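Long-range contact in glutathione s-transferase protein (PDB 3TOU), which binds glutathione and probably catalyses its conjugation to electrophilic substrates: residues L155-A167 with L185-F198. Residues are numbered along the deposited sequence; the frame is centred on the assembly and turned at random.
Sequences LTLADIAVGCALA and LAAFYTRIEKRPSF
Phe188 enters helix 157-167 as a knob, held among Asp159, Val162, Gly163 and Leu166. With CG anti to the backbone N (chi1 170°), the ring reaches across so that Gly163 N lies at its edge, while CE2 meets Val162 CG1 at 3.7 Å. Leu166 CD1 fits against Phe188 CD2 at 4.1 Å. The Tyr189 ring extends across the same helix beside Gly163 O and Leu166 CB, and its OH reaches Ala167 CB (3.3 Å). Gly163 brings the backbones together, its CA 6.3 Å from that of Tyr189; the Phe198 ring turns an edge to this bare backbone, CE2 3.5 Å from Gly163 C, and meets Cys164 SG obliquely. Helices 157-167 and 185-193 cross at -104° within the all-helical C-terminal domain of the glutathione transferase fold. Thr156 and Asp159 form the capping box that starts helix 157-167: Thr156 OG1, at the N-cap, accepts from Ala158 N, and Asp159 OD2 accepts from Thr156 N through its anti lone pair (2.8 Å). Asp159 OD1 is bonded to Cys150 N and also lies at the Phe188 edge, 3.4 Å from CE1. At the start of the segment, Leu155 CD1 touches Ile192 CD1 at 3.9 Å, and CD2 rests over one face of the Arg195 guanidinium, whose NE is salt-bridged to Glu23 OE2 of helix 12-23.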
loop_
_atom_site.group_PDB
_atom_site.type_symbol
_atom_site.label_atom_id
_atom_site.label_comp_id
_atom_site.label_asym_id
_atom_site.label_seq_id
_atom_site.Cartn_x
_atom_site.Cartn_y
_atom_site.Cartn_z
ATOM N N LEU A 155 12.127 -14.892 11.625
ATOM C CA LEU A 155 11.576 -14.376 10.366
ATOM C C LEU A 155 10.165 -13.828 10.593
ATOM O O LEU A 155 9.320 -14.476 11.223
ATOM C CB LEU A 155 11.562 -15.472 9.295
ATOM C CG LEU A 155 10.906 -15.123 7.958
ATOM C CD1 LEU A 155 11.922 -15.000 6.850
ATOM C CD2 LEU A 155 9.907 -16.210 7.606
ATOM N N THR A 156 9.925 -12.611 10.110
ATOM C CA THR A 156 8.574 -12.053 10.110
ATOM C C THR A 156 8.236 -11.570 8.707
ATOM O O THR A 156 9.045 -11.698 7.766
ATOM C CB THR A 156 8.451 -10.841 11.059
ATOM O OG1 THR A 156 9.281 -9.780 10.578
ATOM C CG2 THR A 156 8.828 -11.207 12.517
ATOM N N LEU A 157 7.043 -10.992 8.578
ATOM C CA LEU A 157 6.630 -10.342 7.326
ATOM C C LEU A 157 7.590 -9.225 6.918
ATOM O O LEU A 157 7.740 -8.959 5.730
ATOM C CB LEU A 157 5.209 -9.799 7.452
ATOM C CG LEU A 157 4.544 -9.147 6.227
ATOM C CD1 LEU A 157 4.595 -10.052 4.999
ATOM C CD2 LEU A 157 3.126 -8.719 6.558
ATOM N N ALA A 158 8.267 -8.611 7.894
ATOM C CA ALA A 158 9.273 -7.579 7.600
ATOM C C ALA A 158 10.393 -8.139 6.726
ATOM O O ALA A 158 10.747 -7.558 5.699
ATOM C CB ALA A 158 9.840 -6.991 8.892
ATOM N N ASP A 159 10.920 -9.292 7.116
ATOM C CA ASP A 159 11.985 -9.947 6.352
ATOM C C ASP A 159 11.520 -10.389 4.978
ATOM O O ASP A 159 12.255 -10.218 3.998
ATOM C CB ASP A 159 12.495 -11.155 7.127
ATOM C CG ASP A 159 12.958 -10.780 8.506
ATOM O OD1 ASP A 159 13.974 -10.067 8.606
ATOM O OD2 ASP A 159 12.287 -11.170 9.481
ATOM N N ILE A 160 10.312 -10.958 4.916
ATOM C CA ILE A 160 9.727 -11.395 3.635
ATOM C C ILE A 160 9.624 -10.220 2.666
ATOM O O ILE A 160 10.083 -10.302 1.519
ATOM C CB ILE A 160 8.345 -12.064 3.839
ATOM C CG1 ILE A 160 8.511 -13.390 4.598
ATOM C CG2 ILE A 160 7.598 -12.254 2.489
ATOM C CD1 ILE A 160 7.201 -14.012 5.062
ATOM N N ALA A 161 9.051 -9.124 3.153
ATOM C CA ALA A 161 8.874 -7.913 2.347
ATOM C C ALA A 161 10.202 -7.344 1.858
ATOM O O ALA A 161 10.339 -7.034 0.672
ATOM C CB ALA A 161 8.079 -6.878 3.114
ATOM N N VAL A 162 11.179 -7.224 2.760
ATOM C CA VAL A 162 12.497 -6.705 2.378
ATOM C C VAL A 162 13.150 -7.635 1.334
ATOM O O VAL A 162 13.689 -7.177 0.318
ATOM C CB VAL A 162 13.415 -6.512 3.620
ATOM C CG1 VAL A 162 14.873 -6.242 3.199
ATOM C CG2 VAL A 162 12.913 -5.367 4.494
ATOM N N GLY A 163 13.085 -8.935 1.586
ATOM C CA GLY A 163 13.605 -9.940 0.650
ATOM C C GLY A 163 13.035 -9.817 -0.757
ATOM O O GLY A 163 13.774 -9.843 -1.749
ATOM N N CYS A 164 11.719 -9.661 -0.842
ATOM C CA CYS A 164 11.049 -9.506 -2.133
ATOM C C CYS A 164 11.482 -8.219 -2.849
ATOM O O CYS A 164 11.664 -8.216 -4.074
ATOM C CB CYS A 164 9.538 -9.518 -1.950
ATOM S SG CYS A 164 8.903 -11.150 -1.491
ATOM N N ALA A 165 11.643 -7.142 -2.087
ATOM C CA ALA A 165 12.139 -5.872 -2.644
ATOM C C ALA A 165 13.563 -5.965 -3.209
ATOM O O ALA A 165 13.812 -5.509 -4.324
ATOM C CB ALA A 165 12.046 -4.743 -1.622
ATOM N N LEU A 166 14.490 -6.547 -2.444
ATOM C CA LEU A 166 15.869 -6.701 -2.928
ATOM C C LEU A 166 15.914 -7.599 -4.162
ATOM O O LEU A 166 16.588 -7.274 -5.141
ATOM C CB LEU A 166 16.790 -7.259 -1.832
ATOM C CG LEU A 166 16.882 -6.403 -0.564
ATOM C CD1 LEU A 166 17.738 -7.079 0.489
ATOM C CD2 LEU A 166 17.420 -5.026 -0.861
ATOM N N ALA A 167 15.164 -8.704 -4.121
ATOM C CA ALA A 167 15.068 -9.622 -5.269
ATOM C C ALA A 167 14.487 -8.935 -6.496
ATOM O O ALA A 167 14.896 -9.211 -7.622
ATOM C CB ALA A 167 14.207 -10.817 -4.926
ATOM N N LEU A 185 22.823 -5.765 3.971
ATOM C CA LEU A 185 21.728 -6.220 3.086
ATOM C C LEU A 185 22.158 -7.365 2.181
ATOM O O LEU A 185 21.375 -8.285 1.928
ATOM C CB LEU A 185 21.160 -5.064 2.255
ATOM C CG LEU A 185 20.504 -3.914 3.036
ATOM C CD1 LEU A 185 19.872 -2.886 2.074
ATOM C CD2 LEU A 185 19.455 -4.439 4.034
ATOM N N ALA A 186 23.403 -7.321 1.699
ATOM C CA ALA A 186 23.945 -8.417 0.903
ATOM C C ALA A 186 23.918 -9.727 1.682
ATOM O O ALA A 186 23.478 -10.749 1.158
ATOM C CB ALA A 186 25.381 -8.095 0.414
ATOM N N ALA A 187 24.379 -9.679 2.930
ATOM C CA ALA A 187 24.401 -10.829 3.830
ATOM C C ALA A 187 22.988 -11.306 4.169
ATOM O O ALA A 187 22.714 -12.513 4.158
ATOM C CB ALA A 187 25.165 -10.491 5.106
ATOM N N PHE A 188 22.102 -10.349 4.457
ATOM C CA PHE A 188 20.699 -10.643 4.735
ATOM C C PHE A 188 20.067 -11.427 3.587
ATOM O O PHE A 188 19.375 -12.440 3.806
ATOM C CB PHE A 188 19.920 -9.343 4.961
ATOM C CG PHE A 188 18.426 -9.532 5.026
ATOM C CD1 PHE A 188 17.803 -9.870 6.231
ATOM C CD2 PHE A 188 17.640 -9.377 3.875
ATOM C CE1 PHE A 188 16.417 -10.048 6.289
ATOM C CE2 PHE A 188 16.249 -9.572 3.919
ATOM C CZ PHE A 188 15.643 -9.898 5.130
ATOM N N TYR A 189 20.295 -10.950 2.369
ATOM C CA TYR A 189 19.661 -11.548 1.212
ATOM C C TYR A 189 20.210 -12.942 0.928
ATOM O O TYR A 189 19.447 -13.837 0.584
ATOM C CB TYR A 189 19.773 -10.645 -0.010
ATOM C CG TYR A 189 19.006 -11.189 -1.179
ATOM C CD1 TYR A 189 17.610 -11.202 -1.168
ATOM C CD2 TYR A 189 19.672 -11.727 -2.286
ATOM C CE1 TYR A 189 16.895 -11.714 -2.240
ATOM C CE2 TYR A 189 18.967 -12.257 -3.361
ATOM C CZ TYR A 189 17.577 -12.231 -3.336
ATOM O OH TYR A 189 16.864 -12.745 -4.379
ATOM N N THR A 190 21.521 -13.128 1.114
ATOM C CA THR A 190 22.142 -14.456 1.009
ATOM C C THR A 190 21.452 -15.463 1.947
ATOM O O THR A 190 21.215 -16.615 1.565
ATOM C CB THR A 190 23.688 -14.357 1.276
ATOM O OG1 THR A 190 24.306 -13.635 0.201
ATOM C CG2 THR A 190 24.346 -15.737 1.392
ATOM N N ARG A 191 21.099 -15.016 3.152
ATOM C CA ARG A 191 20.396 -15.868 4.123
ATOM C C ARG A 191 18.940 -16.158 3.744
ATOM O O ARG A 191 18.455 -17.272 3.964
ATOM C CB ARG A 191 20.423 -15.253 5.516
ATOM C CG ARG A 191 21.814 -15.154 6.153
ATOM C CD ARG A 191 21.723 -14.816 7.641
ATOM N NE ARG A 191 21.090 -13.525 7.944
ATOM C CZ ARG A 191 21.707 -12.341 7.915
ATOM N NH1 ARG A 191 22.983 -12.254 7.566
ATOM N NH2 ARG A 191 21.044 -11.225 8.223
ATOM N N ILE A 192 18.239 -15.164 3.200
ATOM C CA ILE A 192 16.810 -15.351 2.916
ATOM C C ILE A 192 16.533 -16.023 1.569
ATOM O O ILE A 192 15.544 -16.741 1.439
ATOM C CB ILE A 192 15.988 -14.031 3.101
ATOM C CG1 ILE A 192 14.555 -14.365 3.562
ATOM C CG2 ILE A 192 16.036 -13.149 1.846
ATOM C CD1 ILE A 192 13.742 -13.165 3.992
ATOM N N GLU A 193 17.415 -15.822 0.582
ATOM C CA GLU A 193 17.176 -16.324 -0.780
ATOM C C GLU A 193 17.178 -17.851 -0.873
ATOM O O GLU A 193 16.580 -18.407 -1.784
ATOM C CB GLU A 193 18.159 -15.722 -1.796
ATOM C CG GLU A 193 19.585 -16.291 -1.749
ATOM C CD GLU A 193 20.510 -15.639 -2.768
ATOM O OE1 GLU A 193 20.092 -15.440 -3.928
ATOM O OE2 GLU A 193 21.663 -15.337 -2.403
ATOM N N LYS A 194 17.822 -18.504 0.093
ATOM C CA LYS A 194 17.925 -19.960 0.121
ATOM C C LYS A 194 16.712 -20.640 0.767
ATOM O O LYS A 194 16.619 -21.872 0.755
ATOM C CB LYS A 194 19.219 -20.396 0.817
ATOM C CG LYS A 194 19.323 -19.961 2.266
ATOM C CD LYS A 194 20.625 -20.447 2.921
ATOM C CE LYS A 194 20.903 -19.716 4.237
ATOM N NZ LYS A 194 19.779 -19.834 5.220
ATOM N N ARG A 195 15.800 -19.854 1.347
ATOM C CA ARG A 195 14.587 -20.431 1.940
ATOM C C ARG A 195 13.749 -21.021 0.825
ATOM O O ARG A 195 13.638 -20.402 -0.236
ATOM C CB ARG A 195 13.747 -19.369 2.670
ATOM C CG ARG A 195 14.391 -18.774 3.892
ATOM C CD ARG A 195 13.425 -17.865 4.678
ATOM N NE ARG A 195 12.443 -18.633 5.458
ATOM C CZ ARG A 195 12.677 -19.169 6.655
ATOM N NH1 ARG A 195 13.878 -19.044 7.241
ATOM N NH2 ARG A 195 11.709 -19.840 7.273
ATOM N N PRO A 196 13.161 -22.222 1.050
ATOM C CA PRO A 196 12.294 -22.835 0.042
ATOM C C PRO A 196 11.217 -21.869 -0.474
ATOM O O PRO A 196 10.991 -21.813 -1.671
ATOM C CB PRO A 196 11.666 -24.015 0.793
ATOM C CG PRO A 196 12.732 -24.425 1.749
ATOM C CD PRO A 196 13.342 -23.107 2.216
ATOM N N SER A 197 10.623 -21.073 0.414
ATOM C CA SER A 197 9.597 -20.104 -0.000
ATOM C C SER A 197 10.114 -19.094 -1.027
ATOM O O SER A 197 9.365 -18.686 -1.922
ATOM C CB SER A 197 9.022 -19.378 1.219
ATOM O OG SER A 197 10.050 -18.670 1.890
ATOM N N PHE A 198 11.386 -18.704 -0.922
ATOM C CA PHE A 198 11.982 -17.813 -1.915
ATOM C C PHE A 198 12.407 -18.560 -3.174
ATOM O O PHE A 198 12.177 -18.085 -4.278
ATOM C CB PHE A 198 13.156 -17.019 -1.321
ATOM C CG PHE A 198 12.731 -15.726 -0.670
ATOM C CD1 PHE A 198 12.147 -15.729 0.591
ATOM C CD2 PHE A 198 12.865 -14.519 -1.352
ATOM C CE1 PHE A 198 11.728 -14.528 1.186
ATOM C CE2 PHE A 198 12.440 -13.313 -0.776
ATOM C CZ PHE A 198 11.872 -13.319 0.495
#